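Local coordinates for protein peptide chain release factor subunit 1 (Aeropyrum pernix, PDB 3AGK) that probably directs the release of the finished peptide from the ribosome in response to the termination codons UAA, UAG and UGA, at residues A[46-51]-A[80-85]; A[92-97]-A[131-136]. One frame throughout, in Å; residues are numbered along the deposited sequence.

Interaction 1 (A[46-51]-A[80-85])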
ATOM      1  N   SER A  46     -28.765  -9.739  16.989  1.00 53.55           N
ATOM      2  CA  SER A  46     -29.916  -9.005  17.487  1.00 59.63           C
ATOM      3  C   SER A  46     -29.483  -7.621  18.009  1.00 60.38           C
ATOM      4  O   SER A  46     -30.239  -6.651  17.911  1.00 59.82           O
ATOM      5  CB  SER A  46     -30.631  -9.797  18.570  1.00 58.95           C
ATOM      6  OG  SER A  46     -29.808  -9.921  19.710  1.00 70.00           O
ATOM      7  N   ASP A  47     -28.261  -7.549  18.547  1.00 57.37           N
ATOM      8  CA  ASP A  47     -27.639  -6.287  18.982  1.00 53.73           C
ATOM      9  C   ASP A  47     -27.415  -5.357  17.793  1.00 52.76           C
ATOM     10  O   ASP A  47     -27.753  -4.163  17.832  1.00 50.57           O
ATOM     11  CB  ASP A  47     -26.288  -6.552  19.653  1.00 55.92           C
ATOM     12  CG  ASP A  47     -26.426  -7.183  21.030  1.00 69.15           C
ATOM     13  OD1 ASP A  47     -27.572  -7.434  21.469  1.00 68.25           O
ATOM     14  OD2 ASP A  47     -25.381  -7.425  21.675  1.00 70.61           O
ATOM     15  N   VAL A  48     -26.846  -5.920  16.729  1.00 44.27           N
ATOM     16  CA  VAL A  48     -26.588  -5.161  15.513  1.00 52.22           C
ATOM     17  C   VAL A  48     -27.905  -4.672  14.917  1.00 55.33           C
ATOM     18  O   VAL A  48     -28.019  -3.525  14.490  1.00 55.94           O
ATOM     19  CB  VAL A  48     -25.829  -6.010  14.477  1.00 52.25           C
ATOM     20  CG1 VAL A  48     -25.423  -5.150  13.287  1.00 44.41           C
ATOM     21  CG2 VAL A  48     -24.597  -6.674  15.133  1.00 50.00           C
ATOM     22  N   MET A  49     -28.894  -5.559  14.908  1.00 50.38           N
ATOM     23  CA  MET A  49     -30.228  -5.274  14.398  1.00 52.76           C
ATOM     24  C   MET A  49     -30.872  -4.062  15.097  1.00 52.71           C
ATOM     25  O   MET A  49     -31.425  -3.175  14.444  1.00 52.47           O
ATOM     26  CB  MET A  49     -31.084  -6.532  14.581  1.00 64.47           C
ATOM     27  CG  MET A  49     -32.061  -6.830  13.465  1.00 73.35           C
ATOM     28  SD  MET A  49     -31.400  -6.811  11.782  1.00 51.10           S
ATOM     29  CE  MET A  49     -32.888  -6.230  10.982  1.00 77.29           C
ATOM     30  N   THR A  50     -30.796  -4.035  16.428  1.00 52.93           N
ATOM     31  CA  THR A  50     -31.244  -2.890  17.223  1.00 51.74           C
ATOM     32  C   THR A  50     -30.481  -1.611  16.853  1.00 52.59           C
ATOM     33  O   THR A  50     -31.084  -0.551  16.662  1.00 47.20           O
ATOM     34  CB  THR A  50     -31.096  -3.167  18.731  1.00 52.98           C
ATOM     35  OG1 THR A  50     -31.967  -4.236  19.099  1.00 57.59           O
ATOM     36  CG2 THR A  50     -31.454  -1.917  19.560  1.00 56.84           C
ATOM     37  N   LEU A  51     -29.162  -1.716  16.725  1.00 49.99           N
ATOM     38  CA  LEU A  51     -28.348  -0.574  16.316  1.00 49.69           C
ATOM     39  C   LEU A  51     -28.739  -0.036  14.923  1.00 46.41           C
ATOM     40  O   LEU A  51     -28.898   1.160  14.741  1.00 46.51           O
ATOM     41  CB  LEU A  51     -26.859  -0.935  16.369  1.00 59.68           C
ATOM     42  CG  LEU A  51     -25.869   0.189  16.026  1.00 62.77           C
ATOM     43  CD1 LEU A  51     -24.516  -0.039  16.698  1.00 53.20           C
ATOM     44  CD2 LEU A  51     -25.699   0.321  14.515  1.00 58.58           C
ATOM     45  N   ASP A  80     -32.062  -6.674   5.870  1.00 45.46           N
ATOM     46  CA  ASP A  80     -32.521  -7.818   5.079  1.00 47.60           C
ATOM     47  C   ASP A  80     -31.490  -8.926   5.109  1.00 48.19           C
ATOM     48  O   ASP A  80     -31.803 -10.089   5.353  1.00 49.00           O
ATOM     49  CB  ASP A  80     -32.717  -7.409   3.618  1.00 51.48           C
ATOM     50  CG  ASP A  80     -34.034  -6.719   3.381  1.00 58.57           C
ATOM     51  OD1 ASP A  80     -34.959  -6.929   4.193  1.00 60.03           O
ATOM     52  OD2 ASP A  80     -34.137  -5.968   2.379  1.00 64.30           O
ATOM     53  N   ARG A  81     -30.251  -8.540   4.828  1.00 47.29           N
ATOM     54  CA  ARG A  81     -29.136  -9.461   4.770  1.00 51.18           C
ATOM     55  C   ARG A  81     -28.964 -10.190   6.107  1.00 55.62           C
ATOM     56  O   ARG A  81     -28.750 -11.406   6.144  1.00 53.14           O
ATOM     57  CB  ARG A  81     -27.874  -8.673   4.402  1.00 57.09           C
ATOM     58  CG  ARG A  81     -27.112  -9.150   3.165  1.00 60.38           C
ATOM     59  CD  ARG A  81     -28.014  -9.534   2.011  1.00 67.88           C
ATOM     60  NE  ARG A  81     -28.935  -8.463   1.641  1.00 77.74           N
ATOM     61  CZ  ARG A  81     -28.896  -7.799   0.490  1.00 72.91           C
ATOM     62  NH1 ARG A  81     -27.980  -8.091  -0.424  1.00 75.45           N
ATOM     63  NH2 ARG A  81     -29.782  -6.848   0.252  1.00 65.30           N
ATOM     64  N   LEU A  82     -29.070  -9.451   7.211  1.00 48.85           N
ATOM     65  CA  LEU A  82     -28.801 -10.029   8.527  1.00 48.83           C
ATOM     66  C   LEU A  82     -29.921 -10.955   8.970  1.00 43.88           C
ATOM     67  O   LEU A  82     -29.700 -11.918   9.699  1.00 43.88           O
ATOM     68  CB  LEU A  82     -28.592  -8.938   9.588  1.00 56.59           C
ATOM     69  CG  LEU A  82     -27.366  -8.034   9.473  1.00 56.88           C
ATOM     70  CD1 LEU A  82     -27.297  -7.094  10.666  1.00 59.72           C
ATOM     71  CD2 LEU A  82     -26.100  -8.852   9.371  1.00 53.41           C
ATOM     72  N   GLN A  83     -31.139 -10.657   8.544  1.00 42.55           N
ATOM     73  CA  GLN A  83     -32.246 -11.504   8.933  1.00 52.19           C
ATOM     74  C   GLN A  83     -32.237 -12.806   8.135  1.00 58.01           C
ATOM     75  O   GLN A  83     -33.085 -13.667   8.339  1.00 60.89           O
ATOM     76  CB  GLN A  83     -33.579 -10.743   8.868  1.00 60.82           C
ATOM     77  CG  GLN A  83     -33.631  -9.650   9.949  1.00 71.57           C
ATOM     78  CD  GLN A  83     -34.981  -8.967  10.098  1.00 76.86           C
ATOM     79  OE1 GLN A  83     -35.337  -8.077   9.315  1.00 74.92           O
ATOM     80  NE2 GLN A  83     -35.725  -9.355  11.133  1.00 76.66           N
ATOM     81  N   MET A  84     -31.246 -12.952   7.256  1.00 57.01           N
ATOM     82  CA  MET A  84     -31.020 -14.211   6.533  1.00 61.85           C
ATOM     83  C   MET A  84     -30.200 -15.187   7.355  1.00 63.91           C
ATOM     84  O   MET A  84     -30.109 -16.360   7.018  1.00 72.57           O
ATOM     85  CB  MET A  84     -30.255 -13.971   5.232  1.00 56.80           C
ATOM     86  CG  MET A  84     -31.103 -13.743   4.017  1.00 63.77           C
ATOM     87  SD  MET A  84     -30.068 -13.239   2.628  1.00 74.20           S
ATOM     88  CE  MET A  84     -31.324 -12.606   1.523  1.00134.06           C
ATOM     89  N   LEU A  85     -29.579 -14.691   8.418  1.00 63.05           N
ATOM     90  CA  LEU A  85     -28.651 -15.501   9.183  1.00 64.01           C
ATOM     91  C   LEU A  85     -29.193 -15.758  10.571  1.00 70.77           C
ATOM     92  O   LEU A  85     -30.105 -15.073  11.035  1.00 70.67           O
ATOM     93  CB  LEU A  85     -27.306 -14.792   9.294  1.00 61.95           C
ATOM     94  CG  LEU A  85     -26.816 -13.993   8.091  1.00 57.66           C
ATOM     95  CD1 LEU A  85     -25.549 -13.247   8.445  1.00 57.93           C
ATOM     96  CD2 LEU A  85     -26.601 -14.886   6.863  1.00 60.63           C
TER

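Interaction 2 (A[92-97]-A[131-136])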
ATOM      1  N   GLY A  92     -16.685 -13.510  11.849  1.00 66.02           N
ATOM      2  CA  GLY A  92     -17.512 -12.318  11.765  1.00 59.30           C
ATOM      3  C   GLY A  92     -18.101 -12.082  10.382  1.00 67.71           C
ATOM      4  O   GLY A  92     -17.981 -12.925   9.477  1.00 58.87           O
ATOM      5  N   LEU A  93     -18.742 -10.923  10.228  1.00 66.39           N
ATOM      6  CA  LEU A  93     -19.366 -10.505   8.975  1.00 60.25           C
ATOM      7  C   LEU A  93     -18.898  -9.112   8.605  1.00 62.28           C
ATOM      8  O   LEU A  93     -18.608  -8.303   9.487  1.00 65.46           O
ATOM      9  CB  LEU A  93     -20.875 -10.424   9.157  1.00 63.05           C
ATOM     10  CG  LEU A  93     -21.811 -11.588   8.918  1.00 71.85           C
ATOM     11  CD1 LEU A  93     -23.210 -11.114   9.252  1.00 73.51           C
ATOM     12  CD2 LEU A  93     -21.721 -12.026   7.467  1.00 71.63           C
ATOM     13  N   VAL A  94     -18.846  -8.811   7.311  1.00 59.58           N
ATOM     14  CA  VAL A  94     -18.744  -7.418   6.884  1.00 60.23           C
ATOM     15  C   VAL A  94     -19.709  -7.130   5.728  1.00 52.28           C
ATOM     16  O   VAL A  94     -19.872  -7.948   4.813  1.00 54.69           O
ATOM     17  CB  VAL A  94     -17.295  -6.976   6.534  1.00 60.86           C
ATOM     18  CG1 VAL A  94     -16.255  -7.873   7.198  1.00 57.32           C
ATOM     19  CG2 VAL A  94     -17.095  -6.934   5.049  1.00 70.73           C
ATOM     20  N   LEU A  95     -20.364  -5.975   5.793  1.00 44.72           N
ATOM     21  CA  LEU A  95     -21.293  -5.543   4.754  1.00 50.08           C
ATOM     22  C   LEU A  95     -20.930  -4.179   4.192  1.00 54.61           C
ATOM     23  O   LEU A  95     -20.590  -3.279   4.945  1.00 54.52           O
ATOM     24  CB  LEU A  95     -22.727  -5.475   5.297  1.00 48.42           C
ATOM     25  CG  LEU A  95     -23.488  -6.795   5.476  1.00 56.80           C
ATOM     26  CD1 LEU A  95     -23.093  -7.464   6.790  1.00 59.46           C
ATOM     27  CD2 LEU A  95     -24.998  -6.588   5.407  1.00 53.08           C
ATOM     28  N   PHE A  96     -21.013  -4.030   2.871  1.00 55.14           N
ATOM     29  CA  PHE A  96     -20.980  -2.709   2.236  1.00 47.33           C
ATOM     30  C   PHE A  96     -22.217  -2.572   1.334  1.00 49.25           C
ATOM     31  O   PHE A  96     -22.501  -3.458   0.536  1.00 52.90           O
ATOM     32  CB  PHE A  96     -19.705  -2.535   1.414  1.00 49.59           C
ATOM     33  CG  PHE A  96     -18.430  -2.731   2.204  1.00 55.75           C
ATOM     34  CD1 PHE A  96     -17.768  -3.950   2.198  1.00 52.05           C
ATOM     35  CD2 PHE A  96     -17.883  -1.687   2.940  1.00 64.49           C
ATOM     36  CE1 PHE A  96     -16.590  -4.126   2.922  1.00 56.53           C
ATOM     37  CE2 PHE A  96     -16.707  -1.856   3.658  1.00 65.46           C
ATOM     38  CZ  PHE A  96     -16.062  -3.083   3.647  1.00 61.41           C
ATOM     39  N   CYS A  97     -22.977  -1.492   1.483  1.00 49.60           N
ATOM     40  CA  CYS A  97     -24.182  -1.302   0.674  1.00 53.86           C
ATOM     41  C   CYS A  97     -24.308   0.149   0.240  1.00 62.51           C
ATOM     42  O   CYS A  97     -23.869   1.053   0.947  1.00 65.73           O
ATOM     43  CB  CYS A  97     -25.462  -1.720   1.436  1.00 49.26           C
ATOM     44  SG  CYS A  97     -25.447  -3.378   2.165  1.00139.12           S
ATOM     45  N   ASP A 131     -10.445  -0.159   5.602  1.00 77.77           N
ATOM     46  CA  ASP A 131      -9.370  -0.167   6.578  1.00 88.88           C
ATOM     47  C   ASP A 131      -8.913  -1.542   7.010  1.00 77.44           C
ATOM     48  O   ASP A 131      -7.852  -2.004   6.616  1.00 77.42           O
ATOM     49  CB  ASP A 131      -9.797   0.611   7.831  1.00101.84           C
ATOM     50  CG  ASP A 131      -9.751   2.109   7.636  1.00113.21           C
ATOM     51  OD1 ASP A 131      -9.672   2.545   6.470  1.00118.81           O
ATOM     52  OD2 ASP A 131      -9.800   2.848   8.647  1.00113.34           O
ATOM     53  N   PHE A 132      -9.724  -2.173   7.852  1.00 80.16           N
ATOM     54  CA  PHE A 132      -9.340  -3.387   8.553  1.00 86.88           C
ATOM     55  C   PHE A 132      -8.981  -4.499   7.577  1.00 85.59           C
ATOM     56  O   PHE A 132      -8.120  -5.332   7.863  1.00 95.46           O
ATOM     57  CB  PHE A 132     -10.472  -3.855   9.473  1.00 91.41           C
ATOM     58  CG  PHE A 132     -11.198  -2.730  10.199  1.00 93.54           C
ATOM     59  CD1 PHE A 132     -11.979  -1.815   9.504  1.00 84.05           C
ATOM     60  CD2 PHE A 132     -11.128  -2.618  11.578  1.00 94.40           C
ATOM     61  CE1 PHE A 132     -12.653  -0.820  10.159  1.00 80.09           C
ATOM     62  CE2 PHE A 132     -11.801  -1.610  12.240  1.00 91.05           C
ATOM     63  CZ  PHE A 132     -12.564  -0.714  11.529  1.00 87.85           C
ATOM     64  N   LEU A 133      -9.631  -4.494   6.417  1.00 82.02           N
ATOM     65  CA  LEU A 133      -9.498  -5.582   5.444  1.00 74.29           C
ATOM     66  C   LEU A 133      -8.178  -5.520   4.695  1.00 76.89           C
ATOM     67  O   LEU A 133      -7.561  -6.553   4.407  1.00 79.27           O
ATOM     68  CB  LEU A 133     -10.652  -5.532   4.447  1.00 70.29           C
ATOM     69  CG  LEU A 133     -12.040  -5.681   5.070  1.00 71.68           C
ATOM     70  CD1 LEU A 133     -13.147  -5.358   4.061  1.00 70.60           C
ATOM     71  CD2 LEU A 133     -12.207  -7.086   5.638  1.00 71.01           C
ATOM     72  N   GLU A 134      -7.752  -4.304   4.369  1.00 83.67           N
ATOM     73  CA  GLU A 134      -6.497  -4.110   3.652  1.00 96.17           C
ATOM     74  C   GLU A 134      -5.300  -4.573   4.464  1.00 98.20           C
ATOM     75  O   GLU A 134      -4.259  -4.902   3.905  1.00 96.06           O
ATOM     76  CB  GLU A 134      -6.314  -2.648   3.254  1.00104.25           C
ATOM     77  CG  GLU A 134      -7.388  -2.123   2.328  1.00109.69           C
ATOM     78  CD  GLU A 134      -6.938  -0.894   1.564  1.00115.99           C
ATOM     79  OE1 GLU A 134      -7.439   0.215   1.866  1.00108.64           O
ATOM     80  OE2 GLU A 134      -6.079  -1.044   0.662  1.00119.02           O
ATOM     81  N   ASP A 135      -5.458  -4.614   5.783  1.00102.51           N
ATOM     82  CA  ASP A 135      -4.353  -4.972   6.665  1.00115.21           C
ATOM     83  C   ASP A 135      -4.020  -6.467   6.687  1.00124.05           C
ATOM     84  O   ASP A 135      -2.914  -6.852   7.081  1.00128.21           O
ATOM     85  CB  ASP A 135      -4.622  -4.456   8.077  1.00116.43           C
ATOM     86  CG  ASP A 135      -4.339  -2.972   8.216  1.00111.36           C
ATOM     87  OD1 ASP A 135      -4.998  -2.318   9.047  1.00103.95           O
ATOM     88  OD2 ASP A 135      -3.457  -2.461   7.491  1.00114.91           O
ATOM     89  N   MET A 136      -4.966  -7.305   6.266  1.00124.36           N
ATOM     90  CA  MET A 136      -4.732  -8.748   6.239  1.00124.39           C
ATOM     91  C   MET A 136      -4.637  -9.266   4.810  1.00119.94           C
ATOM     92  O   MET A 136      -4.308 -10.428   4.575  1.00123.09           O
ATOM     93  CB  MET A 136      -5.817  -9.499   7.013  1.00123.77           C
ATOM     94  CG  MET A 136      -5.523 -10.989   7.265  1.00128.71           C
ATOM     95  SD  MET A 136      -4.328 -11.355   8.578  1.00142.56           S
ATOM     96  CE  MET A 136      -4.718 -13.074   8.925  1.00119.31           C
TER

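Interaction 1 (A[46-51]-A[80-85])
Val48 and Met49, neighbours on helix 45-58, meet Leu82, the last residue of helix 65-82, and Gln83 in the type I turn that follows, and no hydrogen bond joins the two sides. The buried part is apolar. Val48 points CG1 at Leu82 CD1, 3.8 Å away, the two side chains crossing at about a right angle; with CG1 anti to the backbone N (chi1 -173°), that branch is the one turned to Leu82. The branched apolar side chains of valine and leucine suit this buried position, where Phe120 also touches Val48 and Leu93 and Leu52 touch Leu82. Met49 runs past Leu82 in the opposite direction, its SD 4.2 Å from Leu82 CB. Bends at chi2 and chi3 then carry the sulfur and methyl over to Gln83.

The second kind of contact is van der Waals packing on a polar chain. Met49 CE lies 3.6 Å from Gln83 CG and 3.5 Å from Gln83 OE1, the methyl sitting against the glutamine where the two chains cross at about a right angle. With an alanine in place of Met49, the sulfur and methyl would be gone, and Gln83 would probably be left freer to turn beside a gap next to Leu82.

With no directed bond across it, the contact depends on apolar burial and fit, the exposed Gln83 at its margin.

Interaction 2 (A[92-97]-A[131-136])
Strand 93-98 and the short, weakly bonded helix about 131-134 keep their backbones well apart, the nearest CA atoms being those of Val94 and Leu133 at 9.5 Å, so side chains alone bridge the space. Val94 and Phe96, two residues apart on the strand, point to the same face of the sheet, and Leu133 points back at them. The closer meeting is with Phe96: Leu133 CD1 lies at the edge of the ring and in its plane, 3.7 Å from Phe96 CZ and 3.8 Å from Phe96 CE1. The two side chains come from opposite directions, and Phe96 has CG anti to the carbonyl carbon (chi1 -57°), which with the direction of CB sets the ring edge toward the methyl. Val94 CG2 adds a looser touch, 4.4 Å from the same Leu133 CD1. A leucine suits this place because one branch can reach both strand residues, and all three are buried, which suits their apolar side chains.

Tyr38 of strand 34-39 and Phe111 of strand 107-111 also touch Leu133, while Phe128 meets the Phe96 ring. The short helix thus packs against part of one face of the four-stranded antiparallel sheet, whose other face receives Leu93 and Leu95 against helix 65-82.

How the interactions relate
Both contacts belong to eRF1 domain 1, and their centres lie about 17 Å apart. They come in series along the chain: interaction 1 joins helix 45-58 to the end of helix 65-82 and the turn after it, and interaction 2 opens on strand 93-98, the next regular element. That strand links them directly, for Leu85 CD1 lies 3.3 Å from Leu93 CD1, and Arg81 CB packs 3.7 Å from Leu95 CD2. Alternate strand residues therefore serve different layers, Leu93 and Leu95 facing helix 65-82 and the turn after it, Val94 and Phe96 the short helix 131-134. Interaction 1 thus lies in the helical layer on one face of the sheet and interaction 2 on the other, so strand 93-98 is packed on both sides.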